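Local coordinates for dihydrodipicolinate synthase family protein (Sinorhizobium meliloti, PDB 4DNH) that is of unknown function but folds as a TIM barrel and is probably related to dihydrodipicolinate synthase-type enzymes, at residues Val130-Tyr139 with Leu155-Ala164; Ile229-Ile240 with Met252-Leu263. All blocks are in the same frame, centred on the assembly; numbering follows the deposited sequence.

In the fold
Contacts 1 and 2 join different layers of one eight-stranded parallel barrel. The centre of contact 1 lies about 22 Å from the centre of the chain, that of contact 2 about 12 Å; both are largely buried. In contact 1 the start of helix 132-148 meets the end of strand 153-155 and the short helix 159-164; it is small, mainly apolar, and has one hydrogen bond across it. Contact 2 joins two adjacent strands together with the loops and helices that follow them. Its chemistry is far more polar and includes a bound glycerol. The two share no element, and the nearest atoms of contact 1 and contact 2 are about 7 Å apart, without touching.

Contact 1: residues Val130-Tyr139 with Leu155-Ala164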
loop_
_atom_site.group_PDB
_atom_site.type_symbol
_atom_site.label_atom_id
_atom_site.label_comp_id
_atom_site.label_asym_id
_atom_site.label_seq_id
_atom_site.Cartn_x
_atom_site.Cartn_y
_atom_site.Cartn_z
ATOM N N VAL A 130 -21.755 18.636 -7.349
ATOM C CA VAL A 130 -21.670 17.204 -7.575
ATOM C C VAL A 130 -22.668 16.535 -6.631
ATOM O O VAL A 130 -22.632 16.766 -5.423
ATOM C CB VAL A 130 -20.232 16.694 -7.315
ATOM C CG1 VAL A 130 -20.221 15.234 -6.887
ATOM C CG2 VAL A 130 -19.362 16.895 -8.549
ATOM N N SER A 131 -23.562 15.716 -7.182
ATOM C CA SER A 131 -24.657 15.115 -6.400
ATOM C C SER A 131 -24.332 13.695 -5.939
ATOM O O SER A 131 -23.395 13.071 -6.443
ATOM C CB SER A 131 -25.976 15.138 -7.196
ATOM O OG SER A 131 -25.922 14.284 -8.335
ATOM N N ILE A 132 -25.112 13.196 -4.982
ATOM C CA ILE A 132 -25.005 11.808 -4.509
ATOM C C ILE A 132 -25.193 10.791 -5.645
ATOM O O ILE A 132 -24.481 9.785 -5.701
ATOM C CB ILE A 132 -25.983 11.541 -3.338
ATOM C CG1 ILE A 132 -25.556 12.340 -2.103
ATOM C CG2 ILE A 132 -26.068 10.056 -3.004
ATOM C CD1 ILE A 132 -26.727 12.883 -1.304
ATOM N N ASP A 133 -26.134 11.072 -6.549
ATOM C CA ASP A 133 -26.370 10.248 -7.745
ATOM C C ASP A 133 -25.124 10.177 -8.639
ATOM O O ASP A 133 -24.726 9.094 -9.077
ATOM C CB ASP A 133 -27.564 10.784 -8.547
ATOM C CG ASP A 133 -28.909 10.364 -7.962
ATOM O OD1 ASP A 133 -29.015 9.234 -7.431
ATOM O OD2 ASP A 133 -29.873 11.161 -8.049
ATOM N N ASP A 134 -24.514 11.339 -8.884
ATOM C CA ASP A 134 -23.263 11.432 -9.621
ATOM C C ASP A 134 -22.212 10.512 -9.011
ATOM O O ASP A 134 -21.422 9.896 -9.744
ATOM C CB ASP A 134 -22.729 12.868 -9.616
ATOM C CG ASP A 134 -23.633 13.839 -10.341
ATOM O OD1 ASP A 134 -24.505 13.397 -11.124
ATOM O OD2 ASP A 134 -23.464 15.061 -10.123
ATOM N N ILE A 135 -22.215 10.425 -7.676
ATOM C CA ILE A 135 -21.214 9.660 -6.922
ATOM C C ILE A 135 -21.480 8.167 -7.068
ATOM O O ILE A 135 -20.551 7.390 -7.306
ATOM C CB ILE A 135 -21.155 10.083 -5.427
ATOM C CG1 ILE A 135 -20.512 11.476 -5.283
ATOM C CG2 ILE A 135 -20.393 9.064 -4.593
ATOM C CD1 ILE A 135 -20.968 12.264 -4.068
ATOM N N LEU A 136 -22.750 7.773 -6.957
ATOM C CA LEU A 136 -23.113 6.371 -7.155
ATOM C C LEU A 136 -22.758 5.899 -8.553
ATOM O O LEU A 136 -22.247 4.788 -8.729
ATOM C CB LEU A 136 -24.592 6.135 -6.878
ATOM C CG LEU A 136 -24.963 6.229 -5.401
ATOM C CD1 LEU A 136 -26.480 6.314 -5.230
ATOM C CD2 LEU A 136 -24.354 5.079 -4.606
ATOM N N ALA A 137 -23.017 6.756 -9.537
ATOM C CA ALA A 137 -22.680 6.467 -10.926
ATOM C C ALA A 137 -21.166 6.260 -11.076
ATOM O O ALA A 137 -20.716 5.335 -11.752
ATOM C CB ALA A 137 -23.188 7.578 -11.842
ATOM N N ALA A 138 -20.389 7.101 -10.403
ATOM C CA ALA A 138 -18.939 6.992 -10.417
ATOM C C ALA A 138 -18.461 5.638 -9.861
ATOM O O ALA A 138 -17.694 4.934 -10.526
ATOM C CB ALA A 138 -18.326 8.154 -9.659
ATOM N N TYR A 139 -18.930 5.268 -8.667
ATOM C CA TYR A 139 -18.623 3.964 -8.077
ATOM C C TYR A 139 -19.006 2.792 -8.976
ATOM O O TYR A 139 -18.185 1.916 -9.257
ATOM C CB TYR A 139 -19.326 3.780 -6.734
ATOM C CG TYR A 139 -18.543 4.252 -5.539
ATOM C CD1 TYR A 139 -17.318 3.674 -5.202
ATOM C CD2 TYR A 139 -19.028 5.273 -4.740
ATOM C CE1 TYR A 139 -16.597 4.121 -4.104
ATOM C CE2 TYR A 139 -18.321 5.723 -3.637
ATOM C CZ TYR A 139 -17.113 5.150 -3.317
ATOM O OH TYR A 139 -16.426 5.619 -2.218
ATOM N N LEU A 155 -12.856 -1.400 -2.046
ATOM C CA LEU A 155 -13.704 -0.244 -2.236
ATOM C C LEU A 155 -13.061 0.986 -1.605
ATOM O O LEU A 155 -12.992 1.117 -0.380
ATOM C CB LEU A 155 -15.098 -0.507 -1.679
ATOM C CG LEU A 155 -16.171 0.519 -2.014
ATOM C CD1 LEU A 155 -16.370 0.600 -3.516
ATOM C CD2 LEU A 155 -17.466 0.151 -1.316
HETATM N N MSE A 156 -12.577 1.877 -2.463
HETATM C CA MSE A 156 -11.798 3.029 -2.020
HETATM C C MSE A 156 -12.687 4.151 -1.549
HETATM O O MSE A 156 -13.866 4.244 -1.943
HETATM C CB MSE A 156 -10.897 3.459 -3.174
HETATM C CG MSE A 156 -9.758 2.448 -3.300
HETATM SE SE MSE A 156 -8.612 2.934 -4.829
HETATM C CE MSE A 156 -7.243 3.990 -3.873
ATOM N N ALA A 157 -12.132 4.998 -0.685
ATOM C CA ALA A 157 -12.830 6.182 -0.208
ATOM C C ALA A 157 -12.910 7.181 -1.349
ATOM O O ALA A 157 -12.092 7.142 -2.265
ATOM C CB ALA A 157 -12.113 6.780 0.985
ATOM N N SER A 158 -13.903 8.059 -1.298
ATOM C CA SER A 158 -14.234 8.924 -2.418
ATOM C C SER A 158 -14.062 10.420 -2.087
ATOM O O SER A 158 -14.660 10.943 -1.132
ATOM C CB SER A 158 -15.655 8.593 -2.898
ATOM O OG SER A 158 -16.294 9.670 -3.562
ATOM N N ARG A 159 -13.223 11.080 -2.889
ATOM C CA ARG A 159 -12.912 12.514 -2.780
ATOM C C ARG A 159 -14.217 13.338 -2.897
ATOM O O ARG A 159 -14.473 14.211 -2.079
ATOM C CB ARG A 159 -11.933 12.892 -3.916
ATOM C CG ARG A 159 -10.577 13.525 -3.581
ATOM C CD ARG A 159 -9.681 12.586 -2.788
ATOM N NE ARG A 159 -8.292 12.295 -3.233
ATOM C CZ ARG A 159 -7.609 12.760 -4.288
ATOM N NH1 ARG A 159 -6.367 12.311 -4.471
ATOM N NH2 ARG A 159 -8.126 13.645 -5.145
ATOM N N ALA A 160 -15.054 13.030 -3.894
ATOM C CA ALA A 160 -16.271 13.810 -4.181
ATOM C C ALA A 160 -17.324 13.688 -3.077
ATOM O O ALA A 160 -18.070 14.643 -2.802
ATOM C CB ALA A 160 -16.869 13.396 -5.517
ATOM N N LEU A 161 -17.379 12.507 -2.462
ATOM C CA LEU A 161 -18.285 12.234 -1.355
ATOM C C LEU A 161 -17.858 12.968 -0.071
ATOM O O LEU A 161 -18.706 13.564 0.608
ATOM C CB LEU A 161 -18.435 10.724 -1.132
ATOM C CG LEU A 161 -19.380 10.236 -0.023
ATOM C CD1 LEU A 161 -20.846 10.574 -0.278
ATOM C CD2 LEU A 161 -19.206 8.747 0.193
ATOM N N ALA A 162 -16.553 12.967 0.234
ATOM C CA ALA A 162 -16.026 13.730 1.388
ATOM C C ALA A 162 -16.358 15.239 1.337
ATOM O O ALA A 162 -16.445 15.888 2.373
ATOM C CB ALA A 162 -14.527 13.514 1.555
ATOM N N ALA A 163 -16.542 15.767 0.124
ATOM C CA ALA A 163 -16.899 17.166 -0.116
ATOM C C ALA A 163 -18.400 17.393 -0.284
ATOM O O ALA A 163 -18.883 18.495 -0.070
ATOM C CB ALA A 163 -16.157 17.687 -1.338
ATOM N N ALA A 164 -19.144 16.365 -0.676
ATOM C CA ALA A 164 -20.587 16.537 -0.871
ATOM C C ALA A 164 -21.418 16.135 0.349
ATOM O O ALA A 164 -22.487 16.701 0.584
ATOM C CB ALA A 164 -21.058 15.791 -2.111
#
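The ring of Y139 lies against the side chain of L155, which crosses it at about a right angle with L155 CD1 3.6 Å from Y139 CE1. Beyond the ring, the phenol oxygen gives its proton to a backbone carbonyl: Y139 OH stands 2.9 Å from M156 O, in the carbonyl plane and with a C=O...donor angle of 153°. The same carbonyl oxygen sits at the edge of the ring, and S158 CB approaches the hydroxyl from another direction, so the end of the tyrosine is held between strand end and loop. Outside the two segments, Y175 of helix 168-181 also touches both Y139 and L155.

Here the third helix of a TIM barrel, 132-148, meets what follows the fourth strand. Segment 155-164 leaves strand 153-155 at its C-terminal end and turns into helix 159-164, which runs nearly antiparallel to the first turns of 132-139, at 163°. One turn before the tyrosine, I135 fills the space between these helices. Its CG1 branch stands beside the backbone N (chi1 -72°) and thereby carries CD1 to 3.8 Å from L161 CA and 4.0 Å from A164 CB. V130 continues the apolar seam just ahead of the helix, with V130 CG1 4.1 Å from A160 CB.

Each helix begins with a serine cap. S158 OG accepts from L161 N at 3.2 Å, while S131 and D134 form a capping box in which S131 N donates to D134 OD2 at 3.0 Å and D134 N returns a weaker bond to S131 OG.

Contact 2: residues Ile229-Ile240 with Met252-Leu263; sequences IKISLLSKEKEI and MYTGDDFNYAEL. With GOL (glycerol), chain B.
Y253 N donates to I229 O at 2.8 Å, the firmer of two backbone bonds that align parallel strands 229-232 and 252-254; the return bond from I231 N to Y253 O is weak. This pairing belongs to the beta-alpha-beta unit formed by the sixth and seventh barrel strands and the intervening helix 236-243.

Of the apolar contacts, I231 CG2 meets M252 SE at 4.0 Å on the sheet face that also carries I229. I240 packs on L263 between the following helices, and in the loops beyond the strands L234 CD1 comes within 3.6 Å of F258 CD1, the side chains crossing at about a right angle.

Among the polar groups, E239 is central. Its extended chain, with CG anti to the backbone N (chi1 -170°), carries the carboxylate from the helix to the strand, where T254 OG1 donates to the syn lone pair of E239 OE1 at 2.7 Å; E239 OE2 is hydrogen-bonded to S272. With an alanine here, the hydroxyls of T254 and S272 would probably lose their shared partner, and a gap would open beside L263. D256 folds its own loop into an Asx turn, D256 OD1 accepting from F258 N at 3.0 Å, and K236 NZ makes a long, weak bond to E262 OE1 as part of a salt bridge.

At the C-terminal strand ends a glycerol, probably from the crystallisation liquor, is gripped by K230 NZ through O1, at 2.9 Å, by S232 and the G255 carbonyl through O2, and by D257 OD2, 2.6 Å from its O3, with G277 N as a further partner. Such a cluster is consistent with a small-molecule pocket where TIM barrels usually keep their active sites, and K230 sits on strand six, as does the Schiff-base lysine of dihydrodipicolinate synthases.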
loop_
_atom_site.group_PDB
_atom_site.type_symbol
_atom_site.label_atom_id
_atom_site.label_comp_id
_atom_site.label_asym_id
_atom_site.label_seq_id
_atom_site.Cartn_x
_atom_site.Cartn_y
_atom_site.Cartn_z
ATOM N N ILE A 229 -12.034 -4.765 6.224
ATOM C CA ILE A 229 -11.779 -3.319 6.226
ATOM C C ILE A 229 -10.284 -3.073 6.385
ATOM O O ILE A 229 -9.630 -3.723 7.214
ATOM C CB ILE A 229 -12.619 -2.540 7.288
ATOM C CG1 ILE A 229 -12.014 -1.174 7.575
ATOM C CG2 ILE A 229 -12.734 -3.298 8.604
ATOM C CD1 ILE A 229 -13.019 -0.147 8.036
ATOM N N LYS A 230 -9.745 -2.179 5.552
ATOM C CA LYS A 230 -8.369 -1.708 5.694
ATOM C C LYS A 230 -8.390 -0.320 6.299
ATOM O O LYS A 230 -8.972 0.609 5.732
ATOM C CB LYS A 230 -7.640 -1.658 4.352
ATOM C CG LYS A 230 -6.284 -0.970 4.418
ATOM C CD LYS A 230 -5.656 -0.761 3.043
ATOM C CE LYS A 230 -4.392 0.084 3.163
ATOM N NZ LYS A 230 -3.636 0.286 1.894
ATOM N N ILE A 231 -7.740 -0.178 7.444
ATOM C CA ILE A 231 -7.671 1.112 8.087
ATOM C C ILE A 231 -6.256 1.678 7.947
ATOM O O ILE A 231 -5.255 0.984 8.232
ATOM C CB ILE A 231 -8.201 1.047 9.544
ATOM C CG1 ILE A 231 -8.523 2.450 10.052
ATOM C CG2 ILE A 231 -7.250 0.287 10.470
ATOM C CD1 ILE A 231 -9.331 2.485 11.334
ATOM N N SER A 232 -6.196 2.924 7.463
ATOM C CA SER A 232 -4.956 3.646 7.204
ATOM C C SER A 232 -4.985 4.992 7.912
ATOM O O SER A 232 -4.945 6.045 7.274
ATOM C CB SER A 232 -4.792 3.869 5.707
ATOM O OG SER A 232 -4.402 2.679 5.057
ATOM N N LEU A 233 -5.082 4.941 9.236
ATOM C CA LEU A 233 -5.143 6.124 10.079
ATOM C C LEU A 233 -3.868 6.280 10.890
ATOM O O LEU A 233 -3.680 7.284 11.571
ATOM C CB LEU A 233 -6.305 5.998 11.055
ATOM C CG LEU A 233 -7.727 5.910 10.526
ATOM C CD1 LEU A 233 -8.666 6.098 11.704
ATOM C CD2 LEU A 233 -7.981 6.975 9.472
ATOM N N LEU A 234 -3.014 5.264 10.836
ATOM C CA LEU A 234 -1.786 5.187 11.638
ATOM C C LEU A 234 -1.995 5.498 13.131
ATOM O O LEU A 234 -1.145 6.107 13.784
ATOM C CB LEU A 234 -0.680 6.053 11.032
ATOM C CG LEU A 234 -0.277 5.857 9.570
ATOM C CD1 LEU A 234 1.000 6.633 9.315
ATOM C CD2 LEU A 234 -0.083 4.388 9.201
ATOM N N SER A 235 -3.149 5.081 13.646
ATOM C CA SER A 235 -3.495 5.215 15.052
ATOM C C SER A 235 -3.741 3.794 15.532
ATOM O O SER A 235 -4.832 3.251 15.371
ATOM C CB SER A 235 -4.758 6.070 15.209
ATOM O OG SER A 235 -4.774 6.789 16.441
ATOM N N LYS A 236 -2.700 3.189 16.096
ATOM C CA LYS A 236 -2.717 1.789 16.518
ATOM C C LYS A 236 -3.828 1.452 17.545
ATOM O O LYS A 236 -4.463 0.390 17.457
ATOM C CB LYS A 236 -1.317 1.395 17.004
ATOM C CG LYS A 236 -1.254 0.310 18.056
ATOM C CD LYS A 236 0.063 0.391 18.797
ATOM C CE LYS A 236 -0.165 0.237 20.290
ATOM N NZ LYS A 236 1.109 0.310 21.055
ATOM N N GLU A 237 -4.084 2.354 18.495
ATOM C CA GLU A 237 -5.186 2.130 19.438
ATOM C C GLU A 237 -6.545 2.094 18.739
ATOM O O GLU A 237 -7.449 1.388 19.180
ATOM C CB GLU A 237 -5.192 3.118 20.625
ATOM C CG GLU A 237 -4.696 4.524 20.318
ATOM C CD GLU A 237 -5.741 5.448 19.701
ATOM O OE1 GLU A 237 -5.559 5.845 18.529
ATOM O OE2 GLU A 237 -6.730 5.795 20.382
ATOM N N LYS A 238 -6.679 2.838 17.647
ATOM C CA LYS A 238 -7.955 2.908 16.957
ATOM C C LYS A 238 -8.276 1.610 16.215
ATOM O O LYS A 238 -9.447 1.219 16.134
ATOM C CB LYS A 238 -8.035 4.134 16.046
ATOM C CG LYS A 238 -8.466 5.402 16.782
ATOM C CD LYS A 238 -8.267 6.659 15.947
ATOM C CE LYS A 238 -8.302 7.910 16.807
ATOM N NZ LYS A 238 -7.097 8.027 17.677
ATOM N N GLU A 239 -7.236 0.932 15.726
ATOM C CA GLU A 239 -7.380 -0.353 15.053
ATOM C C GLU A 239 -7.780 -1.476 16.032
ATOM O O GLU A 239 -8.692 -2.270 15.751
ATOM C CB GLU A 239 -6.090 -0.722 14.298
ATOM C CG GLU A 239 -6.249 -1.914 13.374
ATOM C CD GLU A 239 -5.004 -2.268 12.561
ATOM O OE1 GLU A 239 -4.222 -1.359 12.198
ATOM O OE2 GLU A 239 -4.816 -3.470 12.262
ATOM N N ILE A 240 -7.089 -1.535 17.168
ATOM C CA ILE A 240 -7.315 -2.570 18.169
ATOM C C ILE A 240 -8.745 -2.479 18.672
ATOM O O ILE A 240 -9.435 -3.499 18.770
ATOM C CB ILE A 240 -6.286 -2.490 19.321
ATOM C CG1 ILE A 240 -4.893 -2.896 18.789
ATOM C CG2 ILE A 240 -6.709 -3.369 20.489
ATOM C CD1 ILE A 240 -3.739 -2.714 19.753
HETATM N N MSE A 252 -10.001 -7.791 9.566
HETATM C CA MSE A 252 -9.316 -6.504 9.770
HETATM C C MSE A 252 -8.011 -6.556 9.026
HETATM O O MSE A 252 -7.098 -7.316 9.385
HETATM C CB MSE A 252 -9.079 -6.243 11.258
HETATM C CG MSE A 252 -8.196 -5.030 11.583
HETATM SE SE MSE A 252 -8.918 -3.308 10.924
HETATM C CE MSE A 252 -10.228 -2.931 12.346
ATOM N N TYR A 253 -7.908 -5.775 7.957
ATOM C CA TYR A 253 -6.644 -5.689 7.240
ATOM C C TYR A 253 -5.902 -4.466 7.752
ATOM O O TYR A 253 -6.399 -3.338 7.630
ATOM C CB TYR A 253 -6.862 -5.598 5.728
ATOM C CG TYR A 253 -7.365 -6.885 5.069
ATOM C CD1 TYR A 253 -6.486 -7.929 4.769
ATOM C CD2 TYR A 253 -8.715 -7.037 4.719
ATOM C CE1 TYR A 253 -6.935 -9.087 4.162
ATOM C CE2 TYR A 253 -9.170 -8.192 4.111
ATOM C CZ TYR A 253 -8.277 -9.216 3.835
ATOM O OH TYR A 253 -8.718 -10.376 3.239
ATOM N N THR A 254 -4.723 -4.676 8.335
ATOM C CA THR A 254 -3.945 -3.545 8.814
ATOM C C THR A 254 -3.357 -2.703 7.665
ATOM O O THR A 254 -2.907 -3.230 6.657
ATOM C CB THR A 254 -2.899 -3.914 9.897
ATOM O OG1 THR A 254 -2.509 -2.711 10.567
ATOM C CG2 THR A 254 -1.659 -4.591 9.328
ATOM N N GLY A 255 -3.426 -1.390 7.822
ATOM C CA GLY A 255 -2.945 -0.461 6.821
ATOM C C GLY A 255 -1.926 0.387 7.518
ATOM O O GLY A 255 -1.384 1.324 6.948
ATOM N N ASP A 256 -1.665 0.012 8.764
ATOM C CA ASP A 256 -0.780 0.731 9.655
ATOM C C ASP A 256 0.666 0.306 9.416
ATOM O O ASP A 256 1.141 -0.680 9.992
ATOM C CB ASP A 256 -1.210 0.458 11.100
ATOM C CG ASP A 256 -0.596 1.412 12.097
ATOM O OD1 ASP A 256 0.598 1.732 11.951
ATOM O OD2 ASP A 256 -1.309 1.820 13.050
ATOM N N ASP A 257 1.365 1.063 8.573
ATOM C CA ASP A 257 2.783 0.801 8.288
ATOM C C ASP A 257 3.744 1.202 9.423
ATOM O O ASP A 257 4.957 1.001 9.307
ATOM C CB ASP A 257 3.200 1.485 6.977
ATOM C CG ASP A 257 2.341 1.057 5.774
ATOM O OD1 ASP A 257 2.614 -0.013 5.181
ATOM O OD2 ASP A 257 1.410 1.810 5.407
ATOM N N PHE A 258 3.214 1.762 10.512
ATOM C CA PHE A 258 4.029 2.074 11.696
ATOM C C PHE A 258 4.028 0.944 12.718
ATOM O O PHE A 258 4.977 0.799 13.493
ATOM C CB PHE A 258 3.516 3.340 12.373
ATOM C CG PHE A 258 4.214 4.587 11.941
ATOM C CD1 PHE A 258 4.019 5.102 10.664
ATOM C CD2 PHE A 258 5.044 5.270 12.826
ATOM C CE1 PHE A 258 4.659 6.261 10.263
ATOM C CE2 PHE A 258 5.686 6.437 12.437
ATOM C CZ PHE A 258 5.492 6.929 11.151
ATOM N N ASN A 259 2.967 0.136 12.692
ATOM C CA ASN A 259 2.639 -0.805 13.767
ATOM C C ASN A 259 2.254 -2.224 13.359
ATOM O O ASN A 259 1.794 -3.007 14.200
ATOM C CB ASN A 259 1.517 -0.200 14.577
ATOM C CG ASN A 259 1.963 1.045 15.292
ATOM O OD1 ASN A 259 2.930 1.009 16.046
ATOM N ND2 ASN A 259 1.300 2.166 15.020
ATOM N N TYR A 260 2.463 -2.545 12.083
ATOM C CA TYR A 260 2.099 -3.832 11.487
ATOM C C TYR A 260 2.560 -5.098 12.233
ATOM O O TYR A 260 1.786 -6.050 12.376
ATOM C CB TYR A 260 2.550 -3.879 10.021
ATOM C CG TYR A 260 4.029 -3.627 9.789
ATOM C CD1 TYR A 260 4.542 -2.327 9.729
ATOM C CD2 TYR A 260 4.916 -4.693 9.602
ATOM C CE1 TYR A 260 5.897 -2.099 9.514
ATOM C CE2 TYR A 260 6.272 -4.479 9.387
ATOM C CZ TYR A 260 6.764 -3.180 9.344
ATOM O OH TYR A 260 8.122 -2.969 9.127
ATOM N N ALA A 261 3.803 -5.128 12.704
ATOM C CA ALA A 261 4.308 -6.319 13.398
ATOM C C ALA A 261 3.467 -6.645 14.633
ATOM O O ALA A 261 3.006 -7.781 14.779
ATOM C CB ALA A 261 5.780 -6.163 13.762
ATOM N N GLU A 262 3.248 -5.633 15.487
ATOM C CA GLU A 262 2.438 -5.755 16.699
ATOM C C GLU A 262 1.006 -6.174 16.393
ATOM O O GLU A 262 0.445 -7.037 17.085
ATOM C CB GLU A 262 2.431 -4.439 17.498
ATOM C CG GLU A 262 1.669 -4.532 18.817
ATOM C CD GLU A 262 1.402 -3.185 19.486
ATOM O OE1 GLU A 262 2.209 -2.245 19.298
ATOM O OE2 GLU A 262 0.385 -3.071 20.224
ATOM N N LEU A 263 0.420 -5.557 15.369
ATOM C CA LEU A 263 -0.977 -5.798 15.014
ATOM C C LEU A 263 -1.211 -7.144 14.336
ATOM O O LEU A 263 -2.190 -7.832 14.660
ATOM C CB LEU A 263 -1.519 -4.655 14.152
ATOM C CG LEU A 263 -1.459 -3.247 14.761
ATOM C CD1 LEU A 263 -1.597 -2.185 13.682
ATOM C CD2 LEU A 263 -2.532 -3.088 15.818
HETATM C C1 GOL B . -1.918 3.816 2.770
HETATM O O1 GOL B . -3.028 3.090 2.237
HETATM C C2 GOL B . -1.059 2.863 3.587
HETATM O O2 GOL B . -1.863 2.223 4.599
HETATM C C3 GOL B . -0.419 1.837 2.658
HETATM O O3 GOL B . 0.078 0.739 3.435
#